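Local coordinates for viral structural protein 4 (Bombyx mori cytoplasmic polyhedrosis virus, PDB 6TZ0) that binds GTP at a P-loop-like site and probably works as a partner of the viral RNA-dependent RNA polymerase during transcription, at residues 348-353 against 496-501; 353-358 against 532-537; 357-362 against 488-493; 379-384 against 408-413. All blocks are in the same frame, centred on the assembly; numbering follows the deposited sequence.

Contact 1: residues 348-353 against 496-501; sequences TLVVYA and ATIART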
loop_
_atom_site.group_PDB
_atom_site.type_symbol
_atom_site.label_atom_id
_atom_site.label_comp_id
_atom_site.label_asym_id
_atom_site.label_seq_id
_atom_site.Cartn_x
_atom_site.Cartn_y
_atom_site.Cartn_z
ATOM N N THR B 348 9.474 -15.316 22.363
ATOM C CA THR B 348 10.753 -15.888 21.965
ATOM C C THR B 348 11.699 -14.771 21.552
ATOM O O THR B 348 11.294 -13.845 20.848
ATOM C CB THR B 348 10.557 -16.887 20.815
ATOM O OG1 THR B 348 9.569 -17.854 21.180
ATOM C CG2 THR B 348 11.848 -17.615 20.496
ATOM N N LEU B 349 12.945 -14.845 22.012
ATOM C CA LEU B 349 14.004 -13.936 21.594
ATOM C C LEU B 349 15.007 -14.710 20.757
ATOM O O LEU B 349 15.596 -15.680 21.237
ATOM C CB LEU B 349 14.707 -13.306 22.794
ATOM C CG LEU B 349 15.777 -12.270 22.460
ATOM C CD1 LEU B 349 15.130 -11.052 21.848
ATOM C CD2 LEU B 349 16.594 -11.902 23.674
ATOM N N VAL B 350 15.208 -14.278 19.517
ATOM C CA VAL B 350 16.216 -14.868 18.645
ATOM C C VAL B 350 17.476 -14.024 18.736
ATOM O O VAL B 350 17.438 -12.810 18.508
ATOM C CB VAL B 350 15.720 -14.971 17.196
ATOM C CG1 VAL B 350 16.812 -15.538 16.312
ATOM C CG2 VAL B 350 14.502 -15.843 17.134
ATOM N N VAL B 351 18.594 -14.662 19.072
ATOM C CA VAL B 351 19.873 -13.988 19.249
ATOM C C VAL B 351 20.858 -14.572 18.249
ATOM O O VAL B 351 21.214 -15.752 18.339
ATOM C CB VAL B 351 20.404 -14.136 20.678
ATOM C CG1 VAL B 351 21.762 -13.486 20.797
ATOM C CG2 VAL B 351 19.440 -13.530 21.661
ATOM N N TYR B 352 21.305 -13.755 17.303
ATOM C CA TYR B 352 22.335 -14.157 16.360
ATOM C C TYR B 352 23.703 -13.702 16.841
ATOM O O TYR B 352 23.847 -12.638 17.443
ATOM C CB TYR B 352 22.088 -13.580 14.972
ATOM C CG TYR B 352 20.866 -14.115 14.292
ATOM C CD1 TYR B 352 20.844 -15.403 13.804
ATOM C CD2 TYR B 352 19.756 -13.314 14.089
ATOM C CE1 TYR B 352 19.739 -15.899 13.175
ATOM C CE2 TYR B 352 18.650 -13.797 13.446
ATOM C CZ TYR B 352 18.648 -15.094 12.993
ATOM O OH TYR B 352 17.552 -15.597 12.349
ATOM N N ALA B 353 24.709 -14.517 16.552
ATOM C CA ALA B 353 26.077 -14.204 16.931
ATOM C C ALA B 353 27.018 -14.955 16.008
ATOM O O ALA B 353 26.644 -15.956 15.395
ATOM C CB ALA B 353 26.356 -14.572 18.386
ATOM N N ALA B 496 13.280 -17.085 8.490
ATOM C CA ALA B 496 12.104 -17.758 7.962
ATOM C C ALA B 496 11.865 -19.114 8.609
ATOM O O ALA B 496 10.884 -19.781 8.274
ATOM C CB ALA B 496 12.242 -17.930 6.448
ATOM N N THR B 497 12.715 -19.521 9.521
ATOM C CA THR B 497 12.745 -20.890 10.011
ATOM C C THR B 497 12.608 -21.006 11.522
ATOM O O THR B 497 11.851 -21.858 11.995
ATOM C CB THR B 497 14.050 -21.520 9.521
ATOM O OG1 THR B 497 14.047 -21.553 8.090
ATOM C CG2 THR B 497 14.198 -22.904 10.026
ATOM N N ILE B 498 13.300 -20.156 12.291
ATOM C CA ILE B 498 13.086 -20.088 13.734
ATOM C C ILE B 498 11.675 -19.558 13.968
ATOM O O ILE B 498 11.112 -18.853 13.119
ATOM C CB ILE B 498 14.146 -19.192 14.410
ATOM C CG1 ILE B 498 15.558 -19.552 13.965
ATOM C CG2 ILE B 498 14.152 -19.349 15.924
ATOM C CD1 ILE B 498 15.993 -20.915 14.325
ATOM N N ALA B 499 11.088 -19.918 15.111
ATOM C CA ALA B 499 9.694 -19.653 15.432
ATOM C C ALA B 499 9.379 -18.157 15.422
ATOM O O ALA B 499 10.260 -17.300 15.456
ATOM C CB ALA B 499 9.341 -20.249 16.794
ATOM N N ARG B 500 8.085 -17.869 15.365
ATOM C CA ARG B 500 7.593 -16.536 15.059
ATOM C C ARG B 500 7.817 -15.568 16.217
ATOM O O ARG B 500 7.273 -15.739 17.311
ATOM C CB ARG B 500 6.125 -16.633 14.653
ATOM C CG ARG B 500 5.268 -17.504 15.540
ATOM C CD ARG B 500 3.885 -17.611 14.971
ATOM N NE ARG B 500 3.864 -18.307 13.694
ATOM C CZ ARG B 500 2.833 -18.286 12.862
ATOM N NH1 ARG B 500 1.754 -17.586 13.168
ATOM N NH2 ARG B 500 2.882 -18.950 11.721
ATOM N N THR B 501 8.655 -14.565 15.971
ATOM C CA THR B 501 9.056 -13.570 16.952
ATOM C C THR B 501 8.759 -12.184 16.416
ATOM O O THR B 501 8.338 -12.003 15.275
ATOM C CB THR B 501 10.551 -13.640 17.273
ATOM O OG1 THR B 501 11.300 -13.323 16.094
ATOM C CG2 THR B 501 10.935 -15.000 17.713
#
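Val350 and Thr348, on strand 347-353, meet Ile498 and Thr501 almost entirely through methyl groups. In the apolar part of the contact, Val350 CG2 lies 3.7 Å from Ile498 CG2, the two side chains running obliquely to one another. The same Val350 CG2 comes equally near Thr501 CG2, these side chains being at about a right angle. The Thr501 side chain also crosses that of Thr348 at about a right angle, its CG2 3.7 Å from Thr348 CB, and thus serves both strand residues. A chi1 of 64° accounts for this: it sets CG2 of Thr501 opposite its own carbonyl carbon and turned to the strand.

The polar part is slight. Thr501 CG2 approaches Thr348 O to 3.4 Å, a carbon-oxygen packing contact. Backbone bonding of the strand runs to its sheet neighbours instead, Leu349 and Val351 with Val487 and Val350 with Val505, as expected inside the parallel sheet of a P-loop NTPase-like domain. Residues 496-501 belong to the connection between those flanking strands.

With all four touching residues buried and no hydrogen bond between the segments, the chemistry implies apolar core packing, largely of methyl groups, that seats the connecting loop on the P-loop strand.

Contact 2: residues 353-358 against 532-537; sequences AEKGAG and DTYYRL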
loop_
_atom_site.group_PDB
_atom_site.type_symbol
_atom_site.label_atom_id
_atom_site.label_comp_id
_atom_site.label_asym_id
_atom_site.label_seq_id
_atom_site.Cartn_x
_atom_site.Cartn_y
_atom_site.Cartn_z
ATOM N N ALA B 353 24.709 -14.517 16.552
ATOM C CA ALA B 353 26.077 -14.204 16.931
ATOM C C ALA B 353 27.018 -14.955 16.008
ATOM O O ALA B 353 26.644 -15.956 15.395
ATOM C CB ALA B 353 26.356 -14.572 18.386
ATOM N N GLU B 354 28.246 -14.455 15.917
ATOM C CA GLU B 354 29.264 -15.178 15.176
ATOM C C GLU B 354 29.706 -16.409 15.950
ATOM O O GLU B 354 29.706 -16.438 17.181
ATOM C CB GLU B 354 30.471 -14.291 14.875
ATOM C CG GLU B 354 30.234 -13.235 13.813
ATOM C CD GLU B 354 31.486 -12.446 13.490
ATOM O OE1 GLU B 354 32.509 -12.649 14.171
ATOM O OE2 GLU B 354 31.453 -11.623 12.555
ATOM N N LYS B 355 30.075 -17.433 15.201
ATOM C CA LYS B 355 30.488 -18.714 15.751
ATOM C C LYS B 355 31.857 -18.546 16.390
ATOM O O LYS B 355 32.876 -18.491 15.701
ATOM C CB LYS B 355 30.503 -19.750 14.637
ATOM C CG LYS B 355 30.746 -21.151 15.084
ATOM C CD LYS B 355 30.578 -22.103 13.936
ATOM C CE LYS B 355 30.900 -23.497 14.377
ATOM N NZ LYS B 355 29.955 -23.933 15.435
ATOM N N GLY B 356 31.886 -18.442 17.713
ATOM C CA GLY B 356 33.131 -18.233 18.420
ATOM C C GLY B 356 33.060 -17.098 19.413
ATOM O O GLY B 356 34.062 -16.746 20.037
ATOM N N ALA B 357 31.866 -16.531 19.583
ATOM C CA ALA B 357 31.678 -15.351 20.413
ATOM C C ALA B 357 31.472 -15.673 21.884
ATOM O O ALA B 357 31.522 -14.758 22.709
ATOM C CB ALA B 357 30.489 -14.542 19.898
ATOM N N GLY B 358 31.254 -16.935 22.236
ATOM C CA GLY B 358 30.990 -17.293 23.613
ATOM C C GLY B 358 29.605 -16.862 24.040
ATOM O O GLY B 358 29.424 -16.317 25.130
ATOM N N ASP B 532 33.560 -19.007 8.958
ATOM C CA ASP B 532 33.639 -18.144 7.782
ATOM C C ASP B 532 32.404 -18.275 6.894
ATOM O O ASP B 532 31.939 -17.279 6.327
ATOM C CB ASP B 532 34.910 -18.445 7.004
ATOM C CG ASP B 532 36.144 -17.892 7.670
ATOM O OD1 ASP B 532 36.042 -16.855 8.349
ATOM O OD2 ASP B 532 37.219 -18.492 7.505
ATOM N N THR B 533 31.833 -19.481 6.801
ATOM C CA THR B 533 30.585 -19.673 6.060
ATOM C C THR B 533 29.431 -18.906 6.702
ATOM O O THR B 533 28.673 -18.198 6.018
ATOM C CB THR B 533 30.255 -21.162 5.993
ATOM O OG1 THR B 533 31.341 -21.864 5.391
ATOM C CG2 THR B 533 28.998 -21.403 5.179
ATOM N N TYR B 534 29.292 -19.022 8.026
ATOM C CA TYR B 534 28.214 -18.337 8.724
ATOM C C TYR B 534 28.406 -16.831 8.708
ATOM O O TYR B 534 27.419 -16.095 8.649
ATOM C CB TYR B 534 28.121 -18.839 10.161
ATOM C CG TYR B 534 27.677 -20.271 10.302
ATOM C CD1 TYR B 534 26.956 -20.903 9.302
ATOM C CD2 TYR B 534 28.014 -21.001 11.429
ATOM C CE1 TYR B 534 26.566 -22.212 9.436
ATOM C CE2 TYR B 534 27.636 -22.308 11.568
ATOM C CZ TYR B 534 26.912 -22.910 10.571
ATOM O OH TYR B 534 26.527 -24.218 10.713
ATOM N N TYR B 535 29.658 -16.361 8.749
ATOM C CA TYR B 535 29.935 -14.940 8.574
ATOM C C TYR B 535 29.515 -14.463 7.194
ATOM O O TYR B 535 28.949 -13.374 7.053
ATOM C CB TYR B 535 31.420 -14.660 8.798
ATOM C CG TYR B 535 31.800 -13.232 8.496
ATOM C CD1 TYR B 535 31.452 -12.209 9.359
ATOM C CD2 TYR B 535 32.497 -12.907 7.339
ATOM C CE1 TYR B 535 31.784 -10.906 9.084
ATOM C CE2 TYR B 535 32.828 -11.608 7.055
ATOM C CZ TYR B 535 32.469 -10.611 7.929
ATOM O OH TYR B 535 32.803 -9.307 7.655
ATOM N N ARG B 536 29.771 -15.273 6.167
ATOM C CA ARG B 536 29.335 -14.939 4.818
ATOM C C ARG B 536 27.815 -14.956 4.689
ATOM O O ARG B 536 27.270 -14.322 3.783
ATOM C CB ARG B 536 30.012 -15.900 3.829
ATOM C CG ARG B 536 29.785 -15.653 2.340
ATOM C CD ARG B 536 30.718 -16.509 1.507
ATOM N NE ARG B 536 30.500 -16.364 0.074
ATOM C CZ ARG B 536 29.766 -17.194 -0.652
ATOM N NH1 ARG B 536 29.194 -18.239 -0.082
ATOM N NH2 ARG B 536 29.612 -16.989 -1.949
ATOM N N LEU B 537 27.109 -15.625 5.593
ATOM C CA LEU B 537 25.655 -15.578 5.567
ATOM C C LEU B 537 25.029 -14.659 6.615
ATOM O O LEU B 537 23.804 -14.542 6.646
ATOM C CB LEU B 537 25.090 -16.981 5.732
ATOM C CG LEU B 537 25.318 -17.965 4.607
ATOM C CD1 LEU B 537 24.826 -19.296 5.067
ATOM C CD2 LEU B 537 24.576 -17.496 3.375
#
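Glu354 runs alongside Tyr535 and Lys355 crosses Tyr534, joining the P-loop between strand 347-353 and helix 359-374 to the end of helix 524-537. Lys355, Gly356 and Gly358 of this loop bind GTP, although none is bound to this chain here.

The two tyrosines are neighbours on the helix; their consecutive positions and different first torsions (chi1 -67° in Tyr534, 174° in Tyr535) send the rings to different sides. Glu354 points the same way as Tyr535, yet its carboxylate plane stands 89° from the ring plane. Glu354 OE2 is 3.2 Å from Tyr535 CD1 and 3.6 Å from Tyr535 CE1, while the other oxygen, OE1, is hydrogen-bonded to Thr513 OG1. That bond, with a long, weak ion pair from OE1 to Arg531, would help to orient the carboxylate from outside the pair. Tyr535 in turn makes cation-pi contacts with Arg531 and with Arg368 of the polymerase chain.

Lys355 passes Tyr534 obliquely. Its CD sits 3.8 Å from both Tyr534 CD2 and Tyr534 CE2, so the methylene part of the chain does the touching, and the bend at the last torsion carries NZ away from the extended line. The Tyr534 ring is also stacked with His490. No hydrogen bond crosses between the segments; the loop is braced within itself, where Ala357 N donates to Glu354 O at 3.2 Å.

Contact 3: residues 357-362 against 488-493; sequences AGKTSF and EGHFNA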
loop_
_atom_site.group_PDB
_atom_site.type_symbol
_atom_site.label_atom_id
_atom_site.label_comp_id
_atom_site.label_asym_id
_atom_site.label_seq_id
_atom_site.Cartn_x
_atom_site.Cartn_y
_atom_site.Cartn_z
ATOM N N ALA B 357 31.866 -16.531 19.583
ATOM C CA ALA B 357 31.678 -15.351 20.413
ATOM C C ALA B 357 31.472 -15.673 21.884
ATOM O O ALA B 357 31.522 -14.758 22.709
ATOM C CB ALA B 357 30.489 -14.542 19.898
ATOM N N GLY B 358 31.254 -16.935 22.236
ATOM C CA GLY B 358 30.990 -17.293 23.613
ATOM C C GLY B 358 29.605 -16.862 24.040
ATOM O O GLY B 358 29.424 -16.317 25.130
ATOM N N LYS B 359 28.618 -17.106 23.183
ATOM C CA LYS B 359 27.274 -16.598 23.402
ATOM C C LYS B 359 26.412 -17.504 24.269
ATOM O O LYS B 359 25.472 -17.011 24.903
ATOM C CB LYS B 359 26.569 -16.333 22.063
ATOM C CG LYS B 359 26.159 -17.539 21.217
ATOM C CD LYS B 359 27.283 -18.054 20.329
ATOM C CE LYS B 359 26.759 -18.997 19.265
ATOM N NZ LYS B 359 27.865 -19.592 18.474
ATOM N N THR B 360 26.716 -18.803 24.339
ATOM C CA THR B 360 25.950 -19.683 25.214
ATOM C C THR B 360 26.254 -19.401 26.676
ATOM O O THR B 360 25.351 -19.443 27.522
ATOM C CB THR B 360 26.242 -21.144 24.890
ATOM O OG1 THR B 360 27.632 -21.408 25.102
ATOM C CG2 THR B 360 25.891 -21.449 23.455
ATOM N N SER B 361 27.514 -19.086 26.981
ATOM C CA SER B 361 27.915 -18.794 28.351
ATOM C C SER B 361 27.254 -17.524 28.873
ATOM O O SER B 361 26.919 -17.435 30.059
ATOM C CB SER B 361 29.434 -18.677 28.429
ATOM O OG SER B 361 29.848 -18.343 29.739
ATOM N N PHE B 362 27.052 -16.531 28.010
ATOM C CA PHE B 362 26.311 -15.360 28.456
ATOM C C PHE B 362 24.816 -15.624 28.518
ATOM O O PHE B 362 24.160 -15.221 29.483
ATOM C CB PHE B 362 26.578 -14.153 27.560
ATOM C CG PHE B 362 25.701 -12.979 27.881
ATOM C CD1 PHE B 362 25.877 -12.268 29.048
ATOM C CD2 PHE B 362 24.686 -12.599 27.022
ATOM C CE1 PHE B 362 25.059 -11.208 29.353
ATOM C CE2 PHE B 362 23.868 -11.539 27.324
ATOM C CZ PHE B 362 24.057 -10.844 28.489
ATOM N N GLU B 488 19.156 -19.462 19.838
ATOM C CA GLU B 488 20.325 -18.930 19.161
ATOM C C GLU B 488 20.343 -19.387 17.707
ATOM O O GLU B 488 19.830 -20.450 17.358
ATOM C CB GLU B 488 21.594 -19.395 19.865
ATOM C CG GLU B 488 21.689 -18.997 21.309
ATOM C CD GLU B 488 22.920 -19.575 21.966
ATOM O OE1 GLU B 488 23.655 -20.324 21.292
ATOM O OE2 GLU B 488 23.146 -19.301 23.158
ATOM N N GLY B 489 20.947 -18.563 16.852
ATOM C CA GLY B 489 21.044 -18.879 15.445
ATOM C C GLY B 489 22.413 -18.522 14.903
ATOM O O GLY B 489 23.190 -17.823 15.548
ATOM N N HIS B 490 22.702 -19.022 13.704
ATOM C CA HIS B 490 23.979 -18.728 13.074
ATOM C C HIS B 490 23.913 -17.718 11.943
ATOM O O HIS B 490 24.918 -17.055 11.689
ATOM C CB HIS B 490 24.641 -19.995 12.527
ATOM C CG HIS B 490 25.214 -20.890 13.577
ATOM N ND1 HIS B 490 24.649 -22.097 13.920
ATOM C CD2 HIS B 490 26.284 -20.732 14.389
ATOM C CE1 HIS B 490 25.378 -22.669 14.861
ATOM N NE2 HIS B 490 26.365 -21.852 15.176
ATOM N N PHE B 491 22.780 -17.576 11.260
ATOM C CA PHE B 491 22.732 -16.704 10.094
ATOM C C PHE B 491 21.301 -16.278 9.811
ATOM O O PHE B 491 20.346 -16.923 10.242
ATOM C CB PHE B 491 23.367 -17.370 8.869
ATOM C CG PHE B 491 22.811 -18.726 8.527
ATOM C CD1 PHE B 491 23.372 -19.870 9.068
ATOM C CD2 PHE B 491 21.774 -18.861 7.625
ATOM C CE1 PHE B 491 22.883 -21.111 8.754
ATOM C CE2 PHE B 491 21.285 -20.106 7.303
ATOM C CZ PHE B 491 21.842 -21.230 7.870
ATOM N N ASN B 492 21.174 -15.182 9.060
ATOM C CA ASN B 492 19.897 -14.495 8.908
ATOM C C ASN B 492 18.889 -15.240 8.048
ATOM O O ASN B 492 17.725 -14.835 8.021
ATOM C CB ASN B 492 20.089 -13.105 8.304
ATOM C CG ASN B 492 20.815 -12.167 9.224
ATOM O OD1 ASN B 492 21.861 -11.636 8.879
ATOM N ND2 ASN B 492 20.267 -11.962 10.410
ATOM N N ALA B 493 19.286 -16.293 7.338
ATOM C CA ALA B 493 18.306 -17.036 6.556
ATOM C C ALA B 493 17.426 -17.915 7.428
ATOM O O ALA B 493 16.414 -18.427 6.947
ATOM C CB ALA B 493 18.998 -17.887 5.498
#
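Lys359 and Thr360 pack against the carboxylate of Glu488 in a contact between the first turn of the P-loop helix 359-374 and the end of strand 484-489. The strand lies next to the P-loop strand 347-353 in a parallel sheet of order 2-3-1-4-5, an order consistent with the kinase-GTPase class of P-loop NTPases. Strand 484-489 thus probably corresponds to the Walker B strand of such folds, with Glu488 near its C-terminal end. Lys359 and Thr360 bind GTP, which is absent from this chain.

The carboxylate is met from two directions: the Thr360 methyl stands in front of its two oxygens, close to its plane, and Lys359 CG lies over one face. Thr360 crosses Glu488 at about a right angle, with Thr360 CG2 3.3 Å from Glu488 OE1 and 3.5 Å from Glu488 OE2. Lys359 runs obliquely past the same group, with its CG 3.7 Å from Glu488 OE1. Two torsions shape this lysine. Chi1 of 70° puts CG between the backbone N and the carbonyl carbon, and a bend at chi2 (-85°) directs the otherwise extended chain past the acid. The charged ends do not meet: Lys359 NZ is 5.1 Å from Glu488 OE1, and no hydrogen bond or salt bridge joins the segments.

The acid is anchored from a third strand, where His380 NE2 is hydrogen-bonded to Glu488 OE2. Beyond Glu488, the lysine tip comes closest to the imidazole of the following loop, Lys359 NZ standing 4.3 Å from His490 NE2.

Contact 4: residues 379-384 against 408-413; sequences GHLSSD and SLDTDD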
loop_
_atom_site.group_PDB
_atom_site.type_symbol
_atom_site.label_atom_id
_atom_site.label_comp_id
_atom_site.label_asym_id
_atom_site.label_seq_id
_atom_site.Cartn_x
_atom_site.Cartn_y
_atom_site.Cartn_z
ATOM N N GLY B 379 13.272 -21.126 28.801
ATOM C CA GLY B 379 14.007 -22.132 28.066
ATOM C C GLY B 379 15.102 -21.529 27.203
ATOM O O GLY B 379 15.000 -20.401 26.735
ATOM N N HIS B 380 16.162 -22.305 26.989
ATOM C CA HIS B 380 17.318 -21.814 26.243
ATOM C C HIS B 380 17.859 -22.941 25.370
ATOM O O HIS B 380 18.535 -23.843 25.867
ATOM C CB HIS B 380 18.383 -21.275 27.185
ATOM C CG HIS B 380 19.623 -20.822 26.488
ATOM N ND1 HIS B 380 20.743 -21.616 26.374
ATOM C CD2 HIS B 380 19.903 -19.681 25.818
ATOM C CE1 HIS B 380 21.672 -20.968 25.697
ATOM N NE2 HIS B 380 21.185 -19.794 25.342
ATOM N N LEU B 381 17.561 -22.875 24.076
ATOM C CA LEU B 381 18.159 -23.770 23.099
ATOM C C LEU B 381 19.474 -23.189 22.606
ATOM O O LEU B 381 19.591 -21.980 22.400
ATOM C CB LEU B 381 17.226 -23.992 21.910
ATOM C CG LEU B 381 15.915 -24.731 22.152
ATOM C CD1 LEU B 381 15.094 -24.738 20.889
ATOM C CD2 LEU B 381 16.180 -26.143 22.617
ATOM N N SER B 382 20.460 -24.057 22.409
ATOM C CA SER B 382 21.738 -23.637 21.862
ATOM C C SER B 382 21.617 -23.375 20.367
ATOM O O SER B 382 20.571 -23.574 19.749
ATOM C CB SER B 382 22.808 -24.686 22.125
ATOM O OG SER B 382 24.022 -24.306 21.511
ATOM N N SER B 383 22.715 -22.926 19.772
ATOM C CA SER B 383 22.713 -22.655 18.346
ATOM C C SER B 383 22.952 -23.918 17.537
ATOM O O SER B 383 22.608 -23.956 16.353
ATOM C CB SER B 383 23.770 -21.610 18.013
ATOM O OG SER B 383 23.572 -21.107 16.714
ATOM N N ASP B 384 23.522 -24.950 18.154
ATOM C CA ASP B 384 23.708 -26.255 17.527
ATOM C C ASP B 384 22.632 -27.239 17.956
ATOM O O ASP B 384 22.893 -28.436 18.045
ATOM C CB ASP B 384 25.088 -26.810 17.856
ATOM C CG ASP B 384 26.209 -26.058 17.171
ATOM O OD1 ASP B 384 25.979 -25.517 16.072
ATOM O OD2 ASP B 384 27.323 -26.014 17.731
ATOM N N SER B 408 18.523 -32.401 26.283
ATOM C CA SER B 408 19.564 -33.362 26.619
ATOM C C SER B 408 20.537 -33.562 25.470
ATOM O O SER B 408 21.683 -33.966 25.694
ATOM C CB SER B 408 18.936 -34.697 26.998
ATOM O OG SER B 408 18.296 -35.276 25.879
ATOM N N LEU B 409 20.102 -33.311 24.236
ATOM C CA LEU B 409 21.022 -33.406 23.110
ATOM C C LEU B 409 21.867 -32.156 22.900
ATOM O O LEU B 409 22.701 -32.153 21.995
ATOM C CB LEU B 409 20.263 -33.714 21.820
ATOM C CG LEU B 409 19.666 -35.109 21.695
ATOM C CD1 LEU B 409 18.862 -35.229 20.420
ATOM C CD2 LEU B 409 20.763 -36.141 21.734
ATOM N N ASP B 410 21.692 -31.106 23.702
ATOM C CA ASP B 410 22.454 -29.873 23.541
ATOM C C ASP B 410 23.788 -29.882 24.252
ATOM O O ASP B 410 24.317 -28.802 24.534
ATOM C CB ASP B 410 21.653 -28.669 24.036
ATOM C CG ASP B 410 20.611 -28.231 23.058
ATOM O OD1 ASP B 410 20.824 -28.463 21.858
ATOM O OD2 ASP B 410 19.600 -27.637 23.484
ATOM N N THR B 411 24.355 -31.035 24.563
ATOM C CA THR B 411 25.611 -31.035 25.285
ATOM C C THR B 411 26.778 -30.865 24.317
ATOM O O THR B 411 26.632 -30.953 23.098
ATOM C CB THR B 411 25.756 -32.315 26.104
ATOM O OG1 THR B 411 25.801 -33.446 25.229
ATOM C CG2 THR B 411 24.572 -32.460 27.041
ATOM N N ASP B 412 27.953 -30.610 24.888
ATOM C CA ASP B 412 29.145 -30.341 24.096
ATOM C C ASP B 412 29.685 -31.604 23.436
ATOM O O ASP B 412 30.316 -31.526 22.378
ATOM C CB ASP B 412 30.212 -29.713 24.996
ATOM C CG ASP B 412 31.296 -28.986 24.224
ATOM O OD1 ASP B 412 31.220 -28.899 22.982
ATOM O OD2 ASP B 412 32.242 -28.494 24.875
ATOM N N ASP B 413 29.438 -32.770 24.027
ATOM C CA ASP B 413 29.999 -34.012 23.510
ATOM C C ASP B 413 29.126 -34.684 22.457
ATOM O O ASP B 413 29.328 -35.869 22.181
ATOM C CB ASP B 413 30.287 -34.977 24.666
ATOM C CG ASP B 413 29.075 -35.243 25.533
ATOM O OD1 ASP B 413 28.017 -34.619 25.314
ATOM O OD2 ASP B 413 29.185 -36.083 26.449
#
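The backbones come nearest at Ser382 and Asp410, whose CA atoms are 6.5 Å apart, where the chain leaves strand 378-381 and passes the loop between helices 403-408 and 417-427. Asp410 carries the contact alone from its side. With chi1 at -78°, its carboxylate is set opposite the carbonyl carbon and reaches over to the other segment.

Asp410 OD2 touches two different things. The Leu381 side chain crosses that of Asp410 obliquely and brings its CD2 to 3.8 Å from Asp410 OD2, and Ser382 N is also 3.8 Å from Asp410 OD2, too long to count as a hydrogen bond. Behind this oxygen, Asp410 CG packs on Ser382 CB at 4.3 Å. The serine hydroxyl is engaged inside its own turn, where Asp384 N makes a weak bond to Ser382 OG, 3.5 Å long though fairly straight at 165°.

The contact borders the nucleotide site of the P-loop fold: Ser382 touches Thr360 of the GTP-binding residues, and Asp384 touches Lys355. Asp384 holds the N-cap position before helix 385-393 without making a capping bond, and Asp410 packs on Ala385 in the first turn.

Chemically, this is a loose polar contact. The N-H of Ser382 is directed toward Asp410 OD2 without bonding it, and this longer-range electrostatic attraction may favour the carboxylate here, offset by the nearby carbonyl, Asp384 O lying 4.3 Å from Asp410 OD1.

From the N terminus, strand 347-353 opens contact 1, which closes a loop at 496-501 and ties the central strand to the connection leading into strand 504-507. The P-loop that follows opens contact 2; this closes only at 532-537 on helix 524-537, so contacts 1 and 2 cross. Contact 3 starts from the same loop, sharing Ala357 and Gly358 with contact 2, and joins helix 359-374 to strand 484-489 within the span of contact 1. Contact 4, the shortest closure, ties the end of edge strand 378-381 to 408-413 and is nested inside all three others. Contacts 1, 3 and 4 reach the same parallel sheet.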